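Local coordinates for protein ribose 5-phosphate isomerase (Giardia lamblia, PDB 3S5P) that probably interconverts ribose 5-phosphate and ribulose 5-phosphate in the pentose phosphate pathway, at residues Glu72-Thr75 with Cys81-Leu84. Numbering follows the deposited sequence.
Sequences EAVT and CCIL
Val74, near the C-terminal end of helix 65-75, packs onto the start of strand 81-86, the central strand of the five-stranded parallel sheet in this Rossmann-like alpha/beta/alpha fold. A five-residue loop joins the two elements, forming the second half of a beta-alpha-beta unit. Glu72 suits the outer side of the helix: its CB points away from the strand and its carboxylate stays exposed, while its backbone O accepts a hydrogen bond from Ser76 OG where the helix ends. Ala73 turns its small methyl inward toward the strand, but its CB stays 5.6 Å from Cys82 CB; that methyl instead touches Ala25 of the neighbouring strand 23-28 and the loop at Arg78 and Ala79. Val74 carries the contact. With chi1 at 174°, CG1 lies anti to the backbone N, and CG2, anti to the carbonyl carbon, is the branch that reaches the strand. Val74 CG2 rests on the peptide link between Cys81 and Cys82, 3.5 Å from Cys81 C, where a short, branched apolar side chain fits the close approach of helix and sheet. Thr75 is exposed, where a hydroxyl can meet solvent. Across the contact the strand alternates: the CB of Cys81 points away from the helix, and its side chain touches Phe144 and Leu145 of helix 134-146 on the other layer, whereas Cys82 faces the valine. A compact, weakly polar thiol suits this buried interface, and no hydrogen bond crosses it. Val74 CG2 meets Cys82 through both side-chain atoms, lying 3.8 Å from CB and 3.9 Å from SG.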
ATOM      1  N   GLU A  72       2.969 -10.846 -13.894  1.00 53.09           N
ATOM      2  CA  GLU A  72       2.578 -11.415 -15.176  1.00 54.60           C
ATOM      3  C   GLU A  72       2.130 -12.868 -15.031  1.00 54.22           C
ATOM      4  O   GLU A  72       1.382 -13.397 -15.877  1.00 55.72           O
ATOM      5  CB  GLU A  72       3.708 -11.271 -16.205  1.00 58.60           C
ATOM      6  CG  GLU A  72       3.850  -9.856 -16.789  1.00 61.53           C
ATOM      7  CD  GLU A  72       5.105  -9.673 -17.675  1.00 69.09           C
ATOM      8  OE1 GLU A  72       5.936 -10.613 -17.791  1.00 71.91           O
ATOM      9  OE2 GLU A  72       5.264  -8.569 -18.252  1.00 71.43           O
ATOM     10  N   ALA A  73       2.596 -13.526 -13.967  1.00 52.91           N
ATOM     11  CA  ALA A  73       2.132 -14.893 -13.659  1.00 52.45           C
ATOM     12  C   ALA A  73       0.622 -14.840 -13.297  1.00 49.58           C
ATOM     13  O   ALA A  73      -0.138 -15.759 -13.593  1.00 51.39           O
ATOM     14  CB  ALA A  73       2.947 -15.485 -12.515  1.00 51.38           C
ATOM     15  N   VAL A  74       0.213 -13.752 -12.669  1.00 45.84           N
ATOM     16  CA  VAL A  74      -1.177 -13.567 -12.272  1.00 44.29           C
ATOM     17  C   VAL A  74      -2.014 -13.151 -13.478  1.00 45.65           C
ATOM     18  O   VAL A  74      -3.058 -13.743 -13.738  1.00 47.33           O
ATOM     19  CB  VAL A  74      -1.295 -12.523 -11.136  1.00 41.82           C
ATOM     20  CG1 VAL A  74      -2.769 -12.218 -10.806  1.00 40.44           C
ATOM     21  CG2 VAL A  74      -0.550 -13.027  -9.910  1.00 39.54           C
ATOM     22  N   THR A  75      -1.543 -12.165 -14.235  1.00 45.70           N
ATOM     23  CA  THR A  75      -2.362 -11.616 -15.316  1.00 48.60           C
ATOM     24  C   THR A  75      -2.514 -12.587 -16.488  1.00 51.25           C
ATOM     25  O   THR A  75      -3.431 -12.458 -17.293  1.00 53.52           O
ATOM     26  CB  THR A  75      -1.872 -10.209 -15.812  1.00 48.32           C
ATOM     27  OG1 THR A  75      -0.709 -10.348 -16.625  1.00 51.78           O
ATOM     28  CG2 THR A  75      -1.524  -9.325 -14.667  1.00 46.81           C
ATOM     29  N   CYS A  81      -2.202 -15.725  -7.225  1.00 44.97           N
ATOM     30  CA  CYS A  81      -1.686 -14.444  -6.685  1.00 43.48           C
ATOM     31  C   CYS A  81      -0.176 -14.498  -6.729  1.00 42.61           C
ATOM     32  O   CYS A  81       0.398 -15.579  -6.985  1.00 42.23           O
ATOM     33  CB  CYS A  81      -2.133 -14.227  -5.245  1.00 42.81           C
ATOM     34  SG  CYS A  81      -1.575 -15.569  -4.156  1.00 46.77           S
ATOM     35  N   CYS A  82       0.458 -13.351  -6.477  1.00 41.91           N
ATOM     36  CA  CYS A  82       1.914 -13.288  -6.430  1.00 42.58           C
ATOM     37  C   CYS A  82       2.386 -12.573  -5.184  1.00 41.23           C
ATOM     38  O   CYS A  82       1.751 -11.621  -4.708  1.00 41.29           O
ATOM     39  CB  CYS A  82       2.503 -12.655  -7.691  1.00 43.49           C
ATOM     40  SG  CYS A  82       2.094 -10.900  -7.917  1.00 44.88           S
ATOM     41  N   ILE A  83       3.482 -13.066  -4.619  1.00 41.18           N
ATOM     42  CA  ILE A  83       4.053 -12.483  -3.414  1.00 39.61           C
ATOM     43  C   ILE A  83       5.360 -11.825  -3.821  1.00 40.71           C
ATOM     44  O   ILE A  83       6.190 -12.465  -4.433  1.00 41.05           O
ATOM     45  CB  ILE A  83       4.353 -13.553  -2.356  1.00 40.08           C
ATOM     46  CG1 ILE A  83       3.168 -14.520  -2.222  1.00 38.69           C
ATOM     47  CG2 ILE A  83       4.822 -12.879  -1.011  1.00 38.79           C
ATOM     48  CD1 ILE A  83       1.784 -13.817  -1.892  1.00 32.43           C
ATOM     49  N   LEU A  84       5.529 -10.555  -3.454  1.00 40.11           N
ATOM     50  CA  LEU A  84       6.667  -9.790  -3.878  1.00 40.99           C
ATOM     51  C   LEU A  84       7.476  -9.251  -2.694  1.00 41.59           C
ATOM     52  O   LEU A  84       7.033  -8.355  -1.978  1.00 40.09           O
ATOM     53  CB  LEU A  84       6.193  -8.660  -4.776  1.00 40.73           C
ATOM     54  CG  LEU A  84       5.352  -9.014  -5.991  1.00 40.39           C
ATOM     55  CD1 LEU A  84       4.758  -7.735  -6.520  1.00 42.29           C
ATOM     56  CD2 LEU A  84       6.163  -9.733  -7.062  1.00 43.21           C
TER